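Local coordinates for HD-GYP domain-containing protein (Bdellovibrio bacteriovorus, PDB 3TM8) that binds two iron ions in an HD-GYP domain and probably belongs to the cyclic-di-GMP phosphodiesterase class, although its own activity is not established, at residues 141-146 with 170-175; 155-160 with 174-179; 259-264 with 277-282; 303-306 with 312-315. All blocks are in the same frame, centred on the assembly; numbering follows the deposited sequence. Where two conformers were deposited one is given.

Contact 1 (141-146 with 170-175). With FE (Fe (III) ion), chain D; DMS (dimethyl sulfoxide), chain F.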
loop_
_atom_site.group_PDB
_atom_site.type_symbol
_atom_site.label_atom_id
_atom_site.label_comp_id
_atom_site.label_asym_id
_atom_site.label_seq_id
_atom_site.Cartn_x
_atom_site.Cartn_y
_atom_site.Cartn_z
ATOM N N GLY A 141 11.828 -3.373 -4.796
ATOM C CA GLY A 141 13.059 -4.047 -4.426
ATOM C C GLY A 141 13.766 -3.338 -3.286
ATOM O O GLY A 141 14.254 -3.967 -2.351
ATOM N N LYS A 142 13.822 -2.010 -3.354
ATOM C CA LYS A 142 14.437 -1.244 -2.275
ATOM C C LYS A 142 13.666 -1.443 -0.975
ATOM O O LYS A 142 14.248 -1.498 0.101
ATOM C CB LYS A 142 14.509 0.246 -2.628
ATOM C CG LYS A 142 15.410 0.538 -3.817
ATOM C CD LYS A 142 15.327 2.001 -4.244
ATOM C CE LYS A 142 15.755 2.946 -3.133
ATOM N NZ LYS A 142 17.220 2.918 -2.870
ATOM N N TYR A 143 12.347 -1.557 -1.086
ATOM C CA TYR A 143 11.489 -1.768 0.071
ATOM C C TYR A 143 11.743 -3.129 0.719
ATOM O O TYR A 143 11.869 -3.229 1.945
ATOM C CB TYR A 143 10.015 -1.603 -0.316
ATOM C CG TYR A 143 9.109 -1.525 0.885
ATOM C CD1 TYR A 143 9.315 -0.567 1.873
ATOM C CD2 TYR A 143 8.034 -2.394 1.035
ATOM C CE1 TYR A 143 8.504 -0.489 2.974
ATOM C CE2 TYR A 143 7.211 -2.318 2.142
ATOM C CZ TYR A 143 7.453 -1.363 3.106
ATOM O OH TYR A 143 6.668 -1.257 4.220
ATOM N N VAL A 144 11.835 -4.172 -0.094
ATOM C CA VAL A 144 12.183 -5.489 0.445
ATOM C C VAL A 144 13.482 -5.376 1.248
ATOM O O VAL A 144 13.584 -5.876 2.375
ATOM C CB VAL A 144 12.355 -6.565 -0.658
ATOM C CG1 VAL A 144 12.938 -7.864 -0.072
ATOM C CG2 VAL A 144 11.030 -6.838 -1.349
ATOM N N ASN A 145 14.479 -4.708 0.676
ATOM C CA ASN A 145 15.754 -4.581 1.364
ATOM C C ASN A 145 15.642 -3.803 2.667
ATOM O O ASN A 145 16.276 -4.158 3.658
ATOM C CB ASN A 145 16.821 -3.981 0.453
ATOM C CG ASN A 145 18.168 -3.917 1.128
ATOM O OD1 ASN A 145 18.707 -4.942 1.541
ATOM N ND2 ASN A 145 18.719 -2.715 1.250
ATOM N N PHE A 146 14.838 -2.744 2.666
ATOM C CA PHE A 146 14.616 -1.963 3.874
ATOM C C PHE A 146 14.004 -2.820 4.985
ATOM O O PHE A 146 14.478 -2.812 6.125
ATOM C CB PHE A 146 13.718 -0.766 3.546
ATOM C CG PHE A 146 13.255 0.023 4.755
ATOM C CD1 PHE A 146 14.156 0.745 5.529
ATOM C CD2 PHE A 146 11.908 0.060 5.101
ATOM C CE1 PHE A 146 13.726 1.478 6.634
ATOM C CE2 PHE A 146 11.472 0.788 6.199
ATOM C CZ PHE A 146 12.383 1.503 6.966
ATOM N N HIS A 170 -3.218 0.736 1.934
ATOM C CA HIS A 170 -3.531 -0.674 2.161
ATOM C C HIS A 170 -2.605 -1.583 1.335
ATOM O O HIS A 170 -2.137 -2.615 1.820
ATOM C CB HIS A 170 -5.025 -0.875 1.860
ATOM C CG HIS A 170 -5.456 -2.293 1.632
ATOM N ND1 HIS A 170 -5.524 -3.243 2.633
ATOM C CD2 HIS A 170 -5.922 -2.899 0.513
ATOM C CE1 HIS A 170 -5.999 -4.371 2.133
ATOM N NE2 HIS A 170 -6.246 -4.192 0.849
ATOM N N GLY A 171 -2.281 -1.179 0.105
ATOM C CA GLY A 171 -1.325 -1.930 -0.694
ATOM C C GLY A 171 0.043 -1.978 -0.032
ATOM O O GLY A 171 0.701 -3.028 -0.004
ATOM N N VAL A 172 0.500 -0.854 0.509
ATOM C CA VAL A 172 1.787 -0.877 1.200
ATOM C C VAL A 172 1.741 -1.821 2.411
ATOM O O VAL A 172 2.649 -2.625 2.630
ATOM C CB VAL A 172 2.256 0.534 1.628
ATOM C CG1 VAL A 172 3.622 0.442 2.293
ATOM C CG2 VAL A 172 2.304 1.486 0.421
ATOM N N THR A 173 0.653 -1.757 3.170
ATOM C CA THR A 173 0.521 -2.613 4.338
ATOM C C THR A 173 0.520 -4.086 3.948
ATOM O O THR A 173 1.225 -4.893 4.552
ATOM C CB THR A 173 -0.745 -2.270 5.130
ATOM O OG1 THR A 173 -0.576 -0.963 5.676
ATOM C CG2 THR A 173 -0.941 -3.258 6.270
ATOM N N VAL A 174 -0.264 -4.424 2.932
ATOM C CA VAL A 174 -0.329 -5.801 2.471
ATOM C C VAL A 174 1.045 -6.247 1.947
ATOM O O VAL A 174 1.462 -7.377 2.189
ATOM C CB VAL A 174 -1.474 -5.990 1.450
ATOM C CG1 VAL A 174 -1.417 -7.363 0.789
ATOM C CG2 VAL A 174 -2.812 -5.802 2.134
ATOM N N SER A 175 1.779 -5.359 1.278
ATOM C CA SER A 175 3.108 -5.727 0.798
ATOM C C SER A 175 4.079 -5.986 1.948
ATOM O O SER A 175 4.940 -6.868 1.865
ATOM C CB SER A 175 3.654 -4.656 -0.150
ATOM O OG SER A 175 4.260 -3.581 0.551
HETATM FE FE FE D . -7.086 -5.558 -0.555
HETATM S S DMS F . -2.029 0.002 9.041
HETATM O O DMS F . -2.262 0.170 7.301
HETATM C C1 DMS F . -2.682 -1.613 9.541
HETATM C C2 DMS F . -0.275 -0.321 9.309
HETATM O O HOH W 1 -7.694 -7.054 -1.687
#
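Y143 reaches from helix 130-149 to helix 167-185, the HD-domain helix that carries the iron ligand H170, and meets V172 and S175, one turn apart there. Its CG lies anti to the backbone N (chi1 -168°), which directs the ring at helix 167-185. CE2 of Y143 lies 3.6 Å from OG of S175, obliquely to the ring and without a hydrogen bond. Farther out, OH of Y143 lies 4.0 Å from CG1 of V172, and the two side chains cross at about a right angle. OG of S175 is held by its own helix instead: it donates to O of V172 over 2.8 Å, the C=O...OG angle being 121° and the donor 22° out of the carbonyl plane. The phenol oxygen of Y143 hydrogen-bonds to OG1 of T176, so this buried polar end has a partner.

H170 binds iron through NE2 at 2.1 Å, beside H203, D204 and N285, while its ND1 is hydrogen-bonded to D288. OG1 of T173 donates a hydrogen bond to the oxygen of a dimethyl sulfoxide molecule, probably from the crystallisation liquor. Around the contact, helix 105-125 packs on Y143, helix 190-202 on V172 and S175, and helix 276-293 on T173 and V174.

Contact 2 (155-160 with 174-179)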
loop_
_atom_site.group_PDB
_atom_site.type_symbol
_atom_site.label_atom_id
_atom_site.label_comp_id
_atom_site.label_asym_id
_atom_site.label_seq_id
_atom_site.Cartn_x
_atom_site.Cartn_y
_atom_site.Cartn_z
ATOM N N SER A 155 7.830 -3.165 12.125
ATOM C CA SER A 155 7.048 -2.640 13.239
ATOM C C SER A 155 6.774 -1.143 13.065
ATOM O O SER A 155 5.659 -0.674 13.329
ATOM C CB SER A 155 7.738 -2.921 14.577
ATOM O OG SER A 155 9.027 -2.340 14.622
ATOM N N ALA A 156 7.773 -0.396 12.606
ATOM C CA ALA A 156 7.589 1.034 12.380
ATOM C C ALA A 156 6.558 1.307 11.289
ATOM O O ALA A 156 5.723 2.202 11.424
ATOM C CB ALA A 156 8.916 1.685 12.032
ATOM N N VAL A 157 6.608 0.542 10.203
ATOM C CA VAL A 157 5.630 0.720 9.137
ATOM C C VAL A 157 4.229 0.376 9.637
ATOM O O VAL A 157 3.262 1.079 9.336
ATOM C CB VAL A 157 5.994 -0.093 7.874
ATOM C CG1 VAL A 157 4.829 -0.097 6.888
ATOM C CG2 VAL A 157 7.262 0.489 7.229
ATOM N N MET A 158 4.128 -0.685 10.432
ATOM C CA MET A 158 2.831 -1.105 10.950
ATOM C C MET A 158 2.259 -0.117 11.976
ATOM O O MET A 158 1.088 -0.202 12.323
ATOM C CB MET A 158 2.893 -2.537 11.496
ATOM C CG MET A 158 3.181 -3.591 10.421
ATOM S SD MET A 158 1.960 -3.681 9.075
ATOM C CE MET A 158 0.511 -4.269 9.944
ATOM N N ASN A 159 3.081 0.820 12.443
ATOM C CA ASN A 159 2.621 1.903 13.314
ATOM C C ASN A 159 1.889 3.005 12.562
ATOM O O ASN A 159 1.255 3.868 13.173
ATOM C CB ASN A 159 3.800 2.557 14.036
ATOM C CG ASN A 159 4.299 1.751 15.205
ATOM O OD1 ASN A 159 3.560 0.969 15.802
ATOM N ND2 ASN A 159 5.568 1.948 15.549
ATOM N N ILE A 160 1.999 2.997 11.238
ATOM C CA ILE A 160 1.415 4.061 10.438
ATOM C C ILE A 160 -0.003 3.663 10.035
ATOM O O ILE A 160 -0.213 2.983 9.032
ATOM C CB ILE A 160 2.273 4.366 9.191
ATOM C CG1 ILE A 160 3.752 4.539 9.579
ATOM C CG2 ILE A 160 1.753 5.606 8.467
ATOM C CD1 ILE A 160 4.691 4.613 8.390
ATOM N N VAL A 174 -0.264 -4.424 2.932
ATOM C CA VAL A 174 -0.329 -5.801 2.471
ATOM C C VAL A 174 1.045 -6.247 1.947
ATOM O O VAL A 174 1.462 -7.377 2.189
ATOM C CB VAL A 174 -1.474 -5.990 1.450
ATOM C CG1 VAL A 174 -1.417 -7.363 0.789
ATOM C CG2 VAL A 174 -2.812 -5.802 2.134
ATOM N N SER A 175 1.779 -5.359 1.278
ATOM C CA SER A 175 3.108 -5.727 0.798
ATOM C C SER A 175 4.079 -5.986 1.948
ATOM O O SER A 175 4.940 -6.868 1.865
ATOM C CB SER A 175 3.654 -4.656 -0.150
ATOM O OG SER A 175 4.260 -3.581 0.551
ATOM N N THR A 176 3.930 -5.227 3.027
ATOM C CA THR A 176 4.782 -5.360 4.202
ATOM C C THR A 176 4.551 -6.720 4.873
ATOM O O THR A 176 5.505 -7.448 5.187
ATOM C CB THR A 176 4.511 -4.214 5.200
ATOM O OG1 THR A 176 4.609 -2.952 4.524
ATOM C CG2 THR A 176 5.512 -4.234 6.346
ATOM N N LEU A 177 3.280 -7.061 5.084
ATOM C CA LEU A 177 2.927 -8.353 5.648
ATOM C C LEU A 177 3.360 -9.469 4.711
ATOM O O LEU A 177 3.805 -10.521 5.160
ATOM C CB LEU A 177 1.426 -8.438 5.897
ATOM C CG LEU A 177 0.825 -7.478 6.924
ATOM C CD1 LEU A 177 -0.695 -7.553 6.883
ATOM C CD2 LEU A 177 1.343 -7.783 8.333
ATOM N N SER A 178 3.252 -9.240 3.407
ATOM C CA SER A 178 3.662 -10.258 2.441
ATOM C C SER A 178 5.169 -10.538 2.472
ATOM O O SER A 178 5.593 -11.693 2.371
ATOM C CB SER A 178 3.219 -9.882 1.023
ATOM O OG SER A 178 1.802 -9.875 0.902
ATOM N N ILE A 179 5.974 -9.488 2.597
ATOM C CA ILE A 179 7.425 -9.673 2.706
ATOM C C ILE A 179 7.753 -10.504 3.943
ATOM O O ILE A 179 8.533 -11.465 3.886
ATOM C CB ILE A 179 8.172 -8.318 2.795
ATOM C CG1 ILE A 179 8.105 -7.579 1.456
ATOM C CG2 ILE A 179 9.632 -8.536 3.228
ATOM C CD1 ILE A 179 8.394 -6.085 1.559
#
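V157 and M158, on the short helix 153-158, meet T176 and L177 on helix 167-185 through two side-chain pairs, and no hydrogen bond crosses between the segments. This is plain helix packing within the HD domain, on the helix that bears H170. Of the CA atoms, those of V157 and T176 are nearest across the segments, 7.9 Å apart.

The apolar pair is M158 with L177. The methionine chain bends at both chi2 (-60°) and chi3 (-67°), which carries its methyl CE to 4.0 Å from CD2 of L177; the two side chains cross at about a right angle and touch through these terminal methyls.

The mixed pair sets a methyl against a hydroxyl: CG1 of V157 lies 3.7 Å from OG1 of T176. The valine thus packs beside an oxygen already engaged by Y143 and by O of V172.

Within helix 167-185, OG of S178 donates to O of V174 over 2.8 Å from above the carbonyl plane, 39° out of it. The backbone N of S178 reaches the same oxygen at 2.9 Å from the opposite face, giving this carbonyl two donors.

Helix 130-149 borders the contact where Y143 touches V157 and I179. A156 and I160 rest on helix 105-125, whereas V174 and S178 face helix 276-293.

Contact 3 (259-264 with 277-282)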
loop_
_atom_site.group_PDB
_atom_site.type_symbol
_atom_site.label_atom_id
_atom_site.label_comp_id
_atom_site.label_asym_id
_atom_site.label_seq_id
_atom_site.Cartn_x
_atom_site.Cartn_y
_atom_site.Cartn_z
ATOM N N GLU A 259 -8.931 -14.914 -4.349
ATOM C CA GLU A 259 -9.217 -16.336 -4.429
ATOM C C GLU A 259 -8.868 -17.004 -3.111
ATOM O O GLU A 259 -7.969 -16.561 -2.397
ATOM C CB GLU A 259 -8.473 -16.975 -5.601
ATOM C CG GLU A 259 -8.882 -16.407 -6.954
ATOM C CD GLU A 259 -10.396 -16.274 -7.104
ATOM O OE1 GLU A 259 -11.102 -17.307 -7.050
ATOM O OE2 GLU A 259 -10.882 -15.136 -7.284
ATOM N N THR A 260 -9.601 -18.066 -2.790
ATOM C CA THR A 260 -9.413 -18.786 -1.541
ATOM C C THR A 260 -9.079 -20.227 -1.872
ATOM O O THR A 260 -9.389 -20.704 -2.963
ATOM C CB THR A 260 -10.681 -18.723 -0.667
ATOM O OG1 THR A 260 -11.781 -19.298 -1.382
ATOM C CG2 THR A 260 -11.016 -17.281 -0.323
ATOM N N ILE A 261 -8.444 -20.930 -0.946
ATOM C CA ILE A 261 -7.889 -22.220 -1.312
ATOM C C ILE A 261 -8.980 -23.249 -1.580
ATOM O O ILE A 261 -8.738 -24.243 -2.259
ATOM C CB ILE A 261 -6.816 -22.732 -0.310
ATOM C CG1 ILE A 261 -7.410 -22.993 1.079
ATOM C CG2 ILE A 261 -5.642 -21.766 -0.246
ATOM C CD1 ILE A 261 -6.419 -23.627 2.057
ATOM N N ASN A 262 -10.182 -22.987 -1.075
ATOM C CA ASN A 262 -11.307 -23.890 -1.296
ATOM C C ASN A 262 -12.272 -23.419 -2.388
ATOM O O ASN A 262 -13.397 -23.897 -2.474
ATOM C CB ASN A 262 -12.041 -24.206 0.019
ATOM C CG ASN A 262 -12.620 -22.974 0.695
ATOM O OD1 ASN A 262 -13.538 -23.078 1.509
ATOM N ND2 ASN A 262 -12.091 -21.806 0.364
ATOM N N GLY A 263 -11.822 -22.480 -3.216
ATOM C CA GLY A 263 -12.542 -22.115 -4.426
ATOM C C GLY A 263 -13.769 -21.233 -4.279
ATOM O O GLY A 263 -14.645 -21.239 -5.148
ATOM N N THR A 264 -13.831 -20.457 -3.201
ATOM C CA THR A 264 -15.006 -19.623 -2.938
ATOM C C THR A 264 -14.854 -18.164 -3.395
ATOM O O THR A 264 -15.787 -17.372 -3.270
ATOM C CB THR A 264 -15.413 -19.658 -1.445
ATOM O OG1 THR A 264 -14.383 -19.069 -0.644
ATOM C CG2 THR A 264 -15.652 -21.094 -0.988
ATOM N N LEU A 277 2.360 -17.118 -5.256
ATOM C CA LEU A 277 2.573 -15.808 -4.656
ATOM C C LEU A 277 1.252 -15.067 -4.423
ATOM O O LEU A 277 1.139 -14.274 -3.486
ATOM C CB LEU A 277 3.551 -14.974 -5.491
ATOM C CG LEU A 277 4.972 -15.555 -5.566
ATOM C CD1 LEU A 277 5.829 -14.738 -6.517
ATOM C CD2 LEU A 277 5.611 -15.616 -4.185
ATOM N N ALA A 278 0.252 -15.336 -5.263
ATOM C CA ALA A 278 -1.074 -14.755 -5.053
ATOM C C ALA A 278 -1.771 -15.355 -3.829
ATOM O O ALA A 278 -2.557 -14.681 -3.174
ATOM C CB ALA A 278 -1.952 -14.891 -6.298
ATOM N N VAL A 279 -1.492 -16.621 -3.524
ATOM C CA VAL A 279 -2.040 -17.244 -2.324
ATOM C C VAL A 279 -1.516 -16.510 -1.086
ATOM O O VAL A 279 -2.263 -16.256 -0.137
ATOM C CB VAL A 279 -1.692 -18.749 -2.246
ATOM C CG1 VAL A 279 -2.311 -19.374 -0.996
ATOM C CG2 VAL A 279 -2.168 -19.458 -3.499
ATOM N N LEU A 280 -0.232 -16.157 -1.115
ATOM C CA LEU A 280 0.384 -15.421 -0.029
ATOM C C LEU A 280 -0.271 -14.040 0.131
ATOM O O LEU A 280 -0.658 -13.650 1.236
ATOM C CB LEU A 280 1.890 -15.309 -0.301
ATOM C CG LEU A 280 2.821 -14.927 0.845
ATOM C CD1 LEU A 280 4.261 -15.305 0.536
ATOM C CD2 LEU A 280 2.714 -13.446 1.111
ATOM N N VAL A 281 -0.403 -13.310 -0.972
ATOM C CA VAL A 281 -1.031 -11.994 -0.918
ATOM C C VAL A 281 -2.488 -12.095 -0.465
ATOM O O VAL A 281 -2.974 -11.237 0.274
ATOM C CB VAL A 281 -0.933 -11.253 -2.265
ATOM C CG1 VAL A 281 -1.683 -9.928 -2.200
ATOM C CG2 VAL A 281 0.522 -11.003 -2.623
ATOM N N SER A 282 -3.186 -13.136 -0.910
ATOM C CA SER A 282 -4.565 -13.343 -0.479
ATOM C C SER A 282 -4.667 -13.445 1.047
ATOM O O SER A 282 -5.549 -12.836 1.657
ATOM C CB SER A 282 -5.176 -14.571 -1.146
ATOM O OG SER A 282 -6.490 -14.778 -0.658
#
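E259 and S282 join helix 276-293 to the HD-domain loop that begins right after the iron ligands H257 and E258. The loop contains a type I beta turn from T260 to G263, closed by a bond from N of G263 to O of T260 at 3.0 Å. G263 has phi 77°, a value that favours glycine.

The polar link across the contact is a hydrogen bond from OG of S282 to O of E259, 2.9 Å long. The hydroxyl sits anti to the backbone N of S282 (chi1 177°) and meets the carbonyl nearly head-on, with a C=O...OG angle of 161°. The same hydroxyl makes a weak bond to the backbone O of H257, a residue whose side chain is a ligand of the second iron.

The carboxylate of E259 turns from the helix to accept the backbone N-H groups of K267 and L269, one on each oxygen.

Between the segments the apolar contact is I261 against V279: CG2 of the isoleucine lies 4.2 Å from CG1 of the valine, the side chains crossing at about a right angle. I261 is also joined through its backbone to K312.

Across the turn, from its first residue to the one after its last, T260 and T264 share a hydroxyl-hydroxyl hydrogen bond, with 2.7 Å between OG1 of T260 and OG1 of T264.

Contact 4 (303-306 with 312-315)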
loop_
_atom_site.group_PDB
_atom_site.type_symbol
_atom_site.label_atom_id
_atom_site.label_comp_id
_atom_site.label_asym_id
_atom_site.label_seq_id
_atom_site.Cartn_x
_atom_site.Cartn_y
_atom_site.Cartn_z
ATOM N N LYS A 303 -8.362 -15.780 14.386
ATOM C CA LYS A 303 -9.556 -16.528 14.774
ATOM C C LYS A 303 -10.705 -16.247 13.819
ATOM O O LYS A 303 -11.424 -17.160 13.402
ATOM C CB LYS A 303 -9.984 -16.190 16.206
ATOM C CG LYS A 303 -11.353 -16.748 16.562
ATOM C CD LYS A 303 -11.878 -16.194 17.877
ATOM C CE LYS A 303 -12.309 -14.747 17.714
ATOM N NZ LYS A 303 -12.863 -14.198 18.971
ATOM N N LYS A 304 -10.888 -14.974 13.480
ATOM C CA LYS A 304 -11.981 -14.591 12.597
ATOM C C LYS A 304 -11.879 -15.248 11.230
ATOM O O LYS A 304 -12.875 -15.738 10.701
ATOM C CB LYS A 304 -12.062 -13.069 12.455
ATOM C CG LYS A 304 -12.751 -12.379 13.618
ATOM C CD LYS A 304 -13.365 -11.057 13.182
ATOM C CE LYS A 304 -14.662 -11.252 12.391
ATOM N NZ LYS A 304 -14.498 -12.112 11.181
ATOM N N LEU A 305 -10.683 -15.253 10.652
ATOM C CA LEU A 305 -10.483 -15.957 9.391
ATOM C C LEU A 305 -10.806 -17.449 9.526
ATOM O O LEU A 305 -11.411 -18.043 8.639
ATOM C CB LEU A 305 -9.053 -15.783 8.885
ATOM C CG LEU A 305 -8.714 -14.400 8.338
ATOM C CD1 LEU A 305 -7.338 -14.423 7.724
ATOM C CD2 LEU A 305 -9.740 -14.004 7.298
ATOM N N MET A 306 -10.398 -18.062 10.630
ATOM C CA MET A 306 -10.622 -19.491 10.809
ATOM C C MET A 306 -12.083 -19.857 11.051
ATOM O O MET A 306 -12.532 -20.921 10.619
ATOM C CB MET A 306 -9.752 -20.028 11.938
ATOM C CG MET A 306 -8.284 -19.983 11.593
ATOM S SD MET A 306 -7.249 -20.458 12.968
ATOM C CE MET A 306 -7.679 -22.191 13.150
ATOM N N LYS A 312 -10.502 -20.897 3.868
ATOM C CA LYS A 312 -10.223 -19.987 2.779
ATOM C C LYS A 312 -8.736 -19.767 2.571
ATOM O O LYS A 312 -8.318 -19.513 1.449
ATOM C CB LYS A 312 -10.947 -18.653 2.979
ATOM C CG LYS A 312 -12.461 -18.772 2.919
ATOM C CD LYS A 312 -13.112 -17.398 2.929
ATOM C CE LYS A 312 -14.626 -17.492 3.047
ATOM N NZ LYS A 312 -15.252 -18.027 1.810
ATOM N N HIS A 313 -7.941 -19.871 3.641
ATOM C CA HIS A 313 -6.502 -19.591 3.542
ATOM C C HIS A 313 -5.692 -20.645 4.269
ATOM O O HIS A 313 -6.168 -21.228 5.235
ATOM C CB HIS A 313 -6.173 -18.216 4.117
ATOM C CG HIS A 313 -7.026 -17.125 3.559
ATOM N ND1 HIS A 313 -6.771 -16.526 2.343
ATOM C CD2 HIS A 313 -8.147 -16.537 4.042
ATOM C CE1 HIS A 313 -7.691 -15.606 2.107
ATOM N NE2 HIS A 313 -8.543 -15.602 3.118
ATOM N N PRO A 314 -4.452 -20.882 3.819
ATOM C CA PRO A 314 -3.665 -21.920 4.494
ATOM C C PRO A 314 -3.434 -21.566 5.957
ATOM O O PRO A 314 -3.052 -20.435 6.278
ATOM C CB PRO A 314 -2.333 -21.900 3.739
ATOM C CG PRO A 314 -2.654 -21.270 2.410
ATOM C CD PRO A 314 -3.701 -20.240 2.726
ATOM N N LEU A 315 -3.640 -22.532 6.845
ATOM C CA LEU A 315 -3.458 -22.270 8.262
ATOM C C LEU A 315 -2.048 -21.751 8.545
ATOM O O LEU A 315 -1.873 -20.872 9.384
ATOM C CB LEU A 315 -3.758 -23.515 9.102
ATOM C CG LEU A 315 -3.554 -23.389 10.614
ATOM C CD1 LEU A 315 -4.466 -22.313 11.223
ATOM C CD2 LEU A 315 -3.734 -24.744 11.303
#
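Helices 301-308 and 315-325, consecutive in the chain, are joined by a short loop in the HD-domain region that folds back on the first of them, bringing L305 and M306 against H313 and L315. P314 occupies the N-cap position of the second helix. The fold-back is seen in the backbone: L305 and K312 have the nearest CA atoms, 7.7 Å apart. All the packing across the contact is van der Waals, with no hydrogen bond between the segments.

The closer pair is M306 with L315. The methionine chain is extended at chi2 and bent at chi3 (67°), and this bend lays its last two atoms along one leucine methyl: CE of M306 is 3.7 Å and SD of M306 3.8 Å from CD1 of L315. Both residues are exposed, so this pair forms the outer part of the contact.

Deeper in, CD1 of the buried L305 approaches CD2 of the H313 ring obliquely, at 4.3 Å. The H313 side chain lies about 7 Å from those of the iron ligands E258 and N285, which places the contact near the metal centre without making it part of the coordination.

NZ of K312 is hydrogen-bonded to OG1 of T264. Helix 276-293 packs against L305 at M287 and against H313 at S282 and A286, while I318 of helix 315-325 touches both L305 and H313.

Overall arrangement
Followed from the N terminus, contact 1 first closes the chain between helices 130-149 and 167-185. Contact 2 opens inside that loop, at helix 153-158, but ends slightly farther along helix 167-185, so the two cross, sharing V174 and S175. Contact 3 comes next in series, returning the loop after helix 248-256 to helix 276-293; contact 4 then closes the turn between helices 301-308 and 315-325. Across the core, V174 packs on V281 and S178 on L280, linking contacts 1 and 2 to contact 3. Contact 3 meets contact 4 through the backbone of I261 and K312. Contact 4 stays about 10 Å, nearest atoms, from both contacts 1 and 2.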